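Local coordinates for protein peptidoglycan-N-acetylglucosamine deacetylase BC_1974 (Bacillus cereus, PDB 5N1P) that catalyses the removal of acetyl groups from N-acetylglucosamine residues of peptidoglycan, a hydrolysis that depends on a bound divalent metal such as zinc, at residues Trp124-Leu129 with Glu158-His163; Thr151-Pro156 with Lys183-Glu188. All coordinates share one frame; numbering follows the deposited sequence.

Contact 1 of 2, residues Trp124-Leu129 with Glu158-His163; sequences WTIDSL and EVILMH. With 8GK (~{N}-oxidanylnaphthalene-1-carboxamide), chain E.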
loop_
_atom_site.group_PDB
_atom_site.type_symbol
_atom_site.label_atom_id
_atom_site.label_comp_id
_atom_site.label_asym_id
_atom_site.label_seq_id
_atom_site.Cartn_x
_atom_site.Cartn_y
_atom_site.Cartn_z
ATOM N N TRP A 124 7.836 -0.542 3.815
ATOM C CA TRP A 124 7.642 -1.924 3.388
ATOM C C TRP A 124 8.864 -2.741 3.744
ATOM O O TRP A 124 9.884 -2.162 4.108
ATOM C CB TRP A 124 7.370 -1.987 1.879
ATOM C CG TRP A 124 8.405 -1.263 1.085
ATOM C CD1 TRP A 124 9.568 -1.789 0.580
ATOM C CD2 TRP A 124 8.399 0.122 0.714
ATOM N NE1 TRP A 124 10.276 -0.820 -0.083
ATOM C CE2 TRP A 124 9.587 0.364 -0.012
ATOM C CE3 TRP A 124 7.509 1.184 0.934
ATOM C CZ2 TRP A 124 9.911 1.622 -0.527
ATOM C CZ3 TRP A 124 7.831 2.432 0.428
ATOM C CH2 TRP A 124 9.024 2.636 -0.301
ATOM N N THR A 125 8.759 -4.068 3.653
ATOM C CA THR A 125 9.921 -4.937 3.899
ATOM C C THR A 125 10.381 -5.651 2.641
ATOM O O THR A 125 11.531 -6.128 2.570
ATOM C CB THR A 125 9.639 -6.002 4.978
ATOM O OG1 THR A 125 8.634 -6.914 4.524
ATOM C CG2 THR A 125 9.198 -5.355 6.286
ATOM N N ILE A 126 9.490 -5.766 1.668
ATOM C CA ILE A 126 9.812 -6.387 0.382
ATOM C C ILE A 126 9.376 -5.476 -0.745
ATOM O O ILE A 126 8.204 -5.113 -0.821
ATOM C CB ILE A 126 9.126 -7.741 0.210
ATOM C CG1 ILE A 126 9.652 -8.745 1.240
ATOM C CG2 ILE A 126 9.323 -8.275 -1.222
ATOM C CD1 ILE A 126 8.913 -10.069 1.221
ATOM N N ASP A 127 10.315 -5.087 -1.595
ATOM C CA ASP A 127 10.011 -4.302 -2.786
ATOM C C ASP A 127 9.917 -5.244 -3.987
ATOM O O ASP A 127 10.887 -5.916 -4.331
ATOM C CB ASP A 127 11.083 -3.229 -2.985
ATOM C CG ASP A 127 10.897 -2.411 -4.254
ATOM O OD1 ASP A 127 9.897 -2.587 -4.979
ATOM O OD2 ASP A 127 11.774 -1.557 -4.515
ATOM N N SER A 128 8.746 -5.300 -4.615
ATOM C CA SER A 128 8.522 -6.212 -5.736
ATOM C C SER A 128 9.293 -5.816 -6.991
ATOM O O SER A 128 9.396 -6.605 -7.935
ATOM C CB SER A 128 7.029 -6.272 -6.069
ATOM O OG SER A 128 6.606 -5.041 -6.632
ATOM N N LEU A 129 9.806 -4.584 -7.007
ATOM C CA LEU A 129 10.499 -4.044 -8.182
ATOM C C LEU A 129 9.617 -4.054 -9.423
ATOM O O LEU A 129 10.118 -4.089 -10.546
ATOM C CB LEU A 129 11.788 -4.827 -8.459
ATOM C CG LEU A 129 12.822 -4.784 -7.337
ATOM C CD1 LEU A 129 13.998 -5.709 -7.661
ATOM C CD2 LEU A 129 13.305 -3.357 -7.119
ATOM N N GLU A 158 5.850 -9.840 6.716
ATOM C CA GLU A 158 6.415 -9.174 5.555
ATOM C C GLU A 158 5.397 -8.209 4.982
ATOM O O GLU A 158 4.215 -8.540 4.869
ATOM C CB GLU A 158 6.830 -10.179 4.484
ATOM C CG GLU A 158 7.933 -11.148 4.914
ATOM C CD GLU A 158 9.335 -10.562 4.794
ATOM O OE1 GLU A 158 9.474 -9.348 4.542
ATOM O OE2 GLU A 158 10.313 -11.324 4.954
ATOM N N VAL A 159 5.851 -7.011 4.634
ATOM C CA VAL A 159 4.991 -6.002 4.016
ATOM C C VAL A 159 5.482 -5.781 2.602
ATOM O O VAL A 159 6.617 -5.365 2.396
ATOM C CB VAL A 159 5.003 -4.684 4.803
ATOM C CG1 VAL A 159 4.151 -3.620 4.103
ATOM C CG2 VAL A 159 4.529 -4.935 6.230
ATOM N N ILE A 160 4.640 -6.098 1.628
ATOM C CA ILE A 160 5.073 -6.174 0.240
ATOM C C ILE A 160 4.594 -4.975 -0.577
ATOM O O ILE A 160 3.393 -4.706 -0.644
ATOM C CB ILE A 160 4.560 -7.463 -0.410
ATOM C CG1 ILE A 160 5.071 -8.675 0.378
ATOM C CG2 ILE A 160 4.985 -7.518 -1.867
ATOM C CD1 ILE A 160 4.237 -9.915 0.171
ATOM N N LEU A 161 5.531 -4.272 -1.208
ATOM C CA LEU A 161 5.224 -3.101 -2.025
ATOM C C LEU A 161 4.922 -3.476 -3.467
ATOM O O LEU A 161 5.786 -4.005 -4.180
ATOM C CB LEU A 161 6.386 -2.094 -2.003
ATOM C CG LEU A 161 6.233 -0.916 -2.972
ATOM C CD1 LEU A 161 5.060 0.000 -2.580
ATOM C CD2 LEU A 161 7.534 -0.119 -3.089
ATOM N N MET A 162 3.687 -3.196 -3.876
ATOM C CA MET A 162 3.268 -3.342 -5.260
ATOM C C MET A 162 2.427 -2.130 -5.664
ATOM O O MET A 162 2.100 -1.278 -4.835
ATOM C CB MET A 162 2.474 -4.633 -5.463
ATOM C CG MET A 162 3.282 -5.850 -5.115
ATOM S SD MET A 162 2.410 -7.384 -5.383
ATOM C CE MET A 162 2.429 -7.441 -7.171
ATOM N N HIS A 163 2.090 -2.060 -6.945
ATOM C CA HIS A 163 1.333 -0.934 -7.479
ATOM C C HIS A 163 0.224 -1.463 -8.361
ATOM O O HIS A 163 0.506 -2.068 -9.400
ATOM C CB HIS A 163 2.254 0.018 -8.269
ATOM C CG HIS A 163 3.389 0.569 -7.462
ATOM N ND1 HIS A 163 4.558 -0.128 -7.240
ATOM C CD2 HIS A 163 3.527 1.749 -6.808
ATOM C CE1 HIS A 163 5.370 0.601 -6.494
ATOM N NE2 HIS A 163 4.766 1.742 -6.214
HETATM C C1 8GK E . 6.243 4.847 -3.975
HETATM C C2 8GK E . 7.722 4.750 -4.155
HETATM C C3 8GK E . 8.279 5.279 -5.310
HETATM C C4 8GK E . 9.656 5.223 -5.499
HETATM C C5 8GK E . 10.477 4.648 -4.528
HETATM C C6 8GK E . 9.916 4.122 -3.370
HETATM C C7 8GK E . 8.536 4.179 -3.184
HETATM C C8 8GK E . 10.198 5.749 -6.664
HETATM C C9 8GK E . 9.383 6.323 -7.636
HETATM C C10 8GK E . 8.007 6.376 -7.446
HETATM C C11 8GK E . 7.462 5.854 -6.280
HETATM O O12 8GK E . 5.785 5.961 -3.816
HETATM N N13 8GK E . 5.456 3.773 -4.023
HETATM O O14 8GK E . 4.178 3.948 -4.550
#
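Leu161 packs against the indole of Trp124: its CD2 sits 3.8 Å from the centroid of the Trp124 six-membered ring and 14° off the ring normal, a CH-pi contact over the face. Leu161 CG lies anti to the backbone N (chi1 173°), which carries this methyl to the indole. Strands 126-127 and 157-163 pair in parallel, Ile126 with Ile160 and Asp127 with Leu161. Val159 O accepts from the backbone N-H of both Thr125 and Ile126, and the return bond, Leu161 N to Ile126 O at 2.8 Å, is almost straight at 175°. Further on, Leu161 O is gripped twice by Ser128, through its backbone N and through OG at 2.8 Å, both in the carbonyl plane. Ile126 and Ile160 line the opposite face of the sheet from Leu161, with Ile126 CB 4.2 Å from Ile160 CG1.

The looser margin holds Thr125 and Asp127, both partly exposed. Even there Thr125 OG1 is tied down, donating a hydrogen bond to Glu158 OE1 at 2.6 Å while accepting from Val159 N; the bend of Glu158 at its second torsion brings the carboxylate back to it. Asp127 closes an Asx turn, its OD1 met by Leu129 N from above the carboxylate plane.

The six-membered ring of Trp124 reaches the inhibitor obliquely, with CH2 3.3 Å from C7 of the naphthalene, whereas His163 NE2 lies 2.8 Å from the hydroxamate O14. His163, the inferred proton donor, is hydrogen-bonded through ND1 to Asp130. Strand pairing and the Trp124-Leu161 contact thus probably hold Trp124 and His163 where they line the inhibitor pocket.

Contact 2 of 2, residues Thr151-Pro156 with Lys183-Glu188; sequences TNATKP and KGYEFE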
loop_
_atom_site.group_PDB
_atom_site.type_symbol
_atom_site.label_atom_id
_atom_site.label_comp_id
_atom_site.label_asym_id
_atom_site.label_seq_id
_atom_site.Cartn_x
_atom_site.Cartn_y
_atom_site.Cartn_z
ATOM N N THR A 151 11.211 -14.876 -3.073
ATOM C CA THR A 151 12.520 -15.200 -2.527
ATOM C C THR A 151 12.868 -14.299 -1.345
ATOM O O THR A 151 13.571 -14.719 -0.422
ATOM C CB THR A 151 13.617 -15.092 -3.600
ATOM O OG1 THR A 151 13.727 -13.736 -4.046
ATOM C CG2 THR A 151 13.289 -15.989 -4.787
ATOM N N ASN A 152 12.361 -13.067 -1.371
ATOM C CA ASN A 152 12.629 -12.100 -0.310
ATOM C C ASN A 152 11.781 -12.327 0.940
ATOM O O ASN A 152 11.947 -11.632 1.939
ATOM C CB ASN A 152 12.400 -10.668 -0.814
ATOM C CG ASN A 152 13.553 -10.145 -1.650
ATOM O OD1 ASN A 152 13.692 -10.490 -2.821
ATOM N ND2 ASN A 152 14.397 -9.315 -1.044
ATOM N N ALA A 153 10.864 -13.288 0.878
ATOM C CA ALA A 153 9.952 -13.548 1.990
ATOM C C ALA A 153 10.535 -14.566 2.967
ATOM O O ALA A 153 10.562 -15.759 2.682
ATOM C CB ALA A 153 8.612 -14.030 1.470
ATOM N N THR A 154 10.986 -14.086 4.122
ATOM C CA THR A 154 11.646 -14.939 5.107
ATOM C C THR A 154 11.131 -14.717 6.534
ATOM O O THR A 154 11.055 -15.660 7.329
ATOM C CB THR A 154 13.164 -14.704 5.096
ATOM O OG1 THR A 154 13.429 -13.310 5.300
ATOM C CG2 THR A 154 13.753 -15.118 3.765
ATOM N N LYS A 155 10.792 -13.468 6.848
ATOM C CA LYS A 155 10.378 -13.068 8.196
ATOM C C LYS A 155 8.924 -13.441 8.495
ATOM O O LYS A 155 8.127 -13.619 7.569
ATOM C CB LYS A 155 10.563 -11.556 8.378
ATOM C CG LYS A 155 11.889 -11.015 7.889
ATOM C CD LYS A 155 11.845 -9.497 7.800
ATOM C CE LYS A 155 12.857 -8.994 6.789
ATOM N NZ LYS A 155 12.714 -9.717 5.494
ATOM N N PRO A 156 8.572 -13.550 9.793
ATOM C CA PRO A 156 7.196 -13.847 10.213
ATOM C C PRO A 156 6.189 -12.831 9.678
ATOM O O PRO A 156 5.080 -13.214 9.317
ATOM C CB PRO A 156 7.273 -13.774 11.740
ATOM C CG PRO A 156 8.680 -14.094 12.055
ATOM C CD PRO A 156 9.488 -13.493 10.947
ATOM N N LYS A 183 4.401 -21.372 1.840
ATOM C CA LYS A 183 5.406 -21.137 2.870
ATOM C C LYS A 183 4.789 -20.744 4.198
ATOM O O LYS A 183 5.481 -20.271 5.098
ATOM C CB LYS A 183 6.388 -20.075 2.416
ATOM C CG LYS A 183 6.928 -20.348 1.042
ATOM C CD LYS A 183 7.593 -19.120 0.475
ATOM C CE LYS A 183 8.796 -18.714 1.295
ATOM N NZ LYS A 183 9.716 -17.886 0.477
ATOM N N GLY A 184 3.483 -20.957 4.313
ATOM C CA GLY A 184 2.794 -20.818 5.578
ATOM C C GLY A 184 2.400 -19.401 5.939
ATOM O O GLY A 184 2.104 -19.130 7.099
ATOM N N TYR A 185 2.398 -18.499 4.959
ATOM C CA TYR A 185 1.898 -17.140 5.184
ATOM C C TYR A 185 0.380 -17.099 5.048
ATOM O O TYR A 185 -0.188 -17.744 4.167
ATOM C CB TYR A 185 2.519 -16.131 4.196
ATOM C CG TYR A 185 3.963 -15.764 4.462
ATOM C CD1 TYR A 185 4.300 -14.761 5.366
ATOM C CD2 TYR A 185 4.994 -16.423 3.805
ATOM C CE1 TYR A 185 5.630 -14.426 5.603
ATOM C CE2 TYR A 185 6.313 -16.095 4.031
ATOM C CZ TYR A 185 6.634 -15.110 4.932
ATOM O OH TYR A 185 7.961 -14.801 5.147
ATOM N N GLU A 186 -0.276 -16.349 5.928
ATOM C CA GLU A 186 -1.658 -15.940 5.702
ATOM C C GLU A 186 -1.663 -14.510 5.162
ATOM O O GLU A 186 -0.736 -13.742 5.418
ATOM C CB GLU A 186 -2.482 -16.040 6.986
ATOM C CG GLU A 186 -3.074 -17.428 7.229
ATOM C CD GLU A 186 -3.286 -17.736 8.701
ATOM O OE1 GLU A 186 -3.514 -16.794 9.486
ATOM O OE2 GLU A 186 -3.228 -18.929 9.073
ATOM N N PHE A 187 -2.697 -14.157 4.407
ATOM C CA PHE A 187 -2.779 -12.821 3.823
ATOM C C PHE A 187 -3.801 -11.943 4.518
ATOM O O PHE A 187 -5.010 -12.144 4.380
ATOM C CB PHE A 187 -3.101 -12.920 2.338
ATOM C CG PHE A 187 -1.956 -13.424 1.518
ATOM C CD1 PHE A 187 -1.015 -12.539 1.012
ATOM C CD2 PHE A 187 -1.801 -14.775 1.276
ATOM C CE1 PHE A 187 0.051 -12.993 0.267
ATOM C CE2 PHE A 187 -0.740 -15.236 0.531
ATOM C CZ PHE A 187 0.187 -14.342 0.027
ATOM N N GLU A 188 -3.308 -10.954 5.260
ATOM C CA GLU A 188 -4.192 -10.076 6.009
ATOM C C GLU A 188 -4.055 -8.636 5.579
ATOM O O GLU A 188 -3.020 -8.215 5.050
ATOM C CB GLU A 188 -3.924 -10.166 7.511
ATOM C CG GLU A 188 -4.321 -11.497 8.136
ATOM C CD GLU A 188 -4.420 -11.410 9.644
ATOM O OE1 GLU A 188 -3.549 -10.756 10.256
ATOM O OE2 GLU A 188 -5.364 -11.995 10.218
#
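Tyr185 OH gives a hydrogen bond to Lys155 O at 2.7 Å, and this carbonyl lies at the edge of the phenol ring, near its plane. Seen from the acceptor, the hydroxyl is tilted 26° out of the carbonyl plane of Lys155. The methyl of Ala153 packs obliquely on the same ring, with Ala153 CB 4.0 Å from Tyr185 CE2. Thr154 N also comes near the hydroxyl, 3.3 Å from Tyr185 OH, but the poor angle rules out a hydrogen bond.

A second, longer link comes from Lys183, whose NZ donates to Ala153 O at 3.2 Å, in the carbonyl plane and on a lone pair. The lysine chain bends at chi3 (63°) and is otherwise extended, a shape that lets the ammonium reach the turn. Its stronger partner is Leu150 O in helix 138-152, so NZ bridges a carbonyl of the last turn of the helix and one in the loop that follows.

In the next shell, a Schellman motif ends helix 167-182 next to both donors and probably sets where they leave the helix. Gly184 has a positive phi of 83° and is the C-prime residue, and the motif's bonds run from Tyr185 N to Leu180 O and from Gly184 N to Lys181 O. On the other segment, Lys155 NZ forms a salt bridge with Glu158.

The two segments bury 224 Å², both sides summed, which fits a local, partly buried contact between connections. Two helix-to-strand turns, one leading from helix 138-152 to strand 157-163 and the other from helix 167-182 to strand 185-187, meet beside the parallel sheet in the beta/alpha fold of the NodB homology domain.

Overall arrangement
Contacts 1 and 2 have centres about 12 Å apart and alternate along the chain: residues 151-156 of contact 2 lie in the connection between the two segments of contact 1, within the unit of strand 126-127, helix 138-152 and strand 157-163. They touch directly, with Ile126 CD1 3.7 Å from Ala153 CA and Glu158 CG 3.7 Å from Tyr185 OH. Both reach the same parallel sheet, in which strand 2-9 pairs with strands 157-163 and 185-187. Contact 1 borders the catalytic centre: the nearest side-chain atoms of Leu161 and Asp9, the inferred proton acceptor, are about 3 Å apart, and the nearest of Leu161 is about 7 Å from the zinc ion. Contact 2 lies away from the annotated sites.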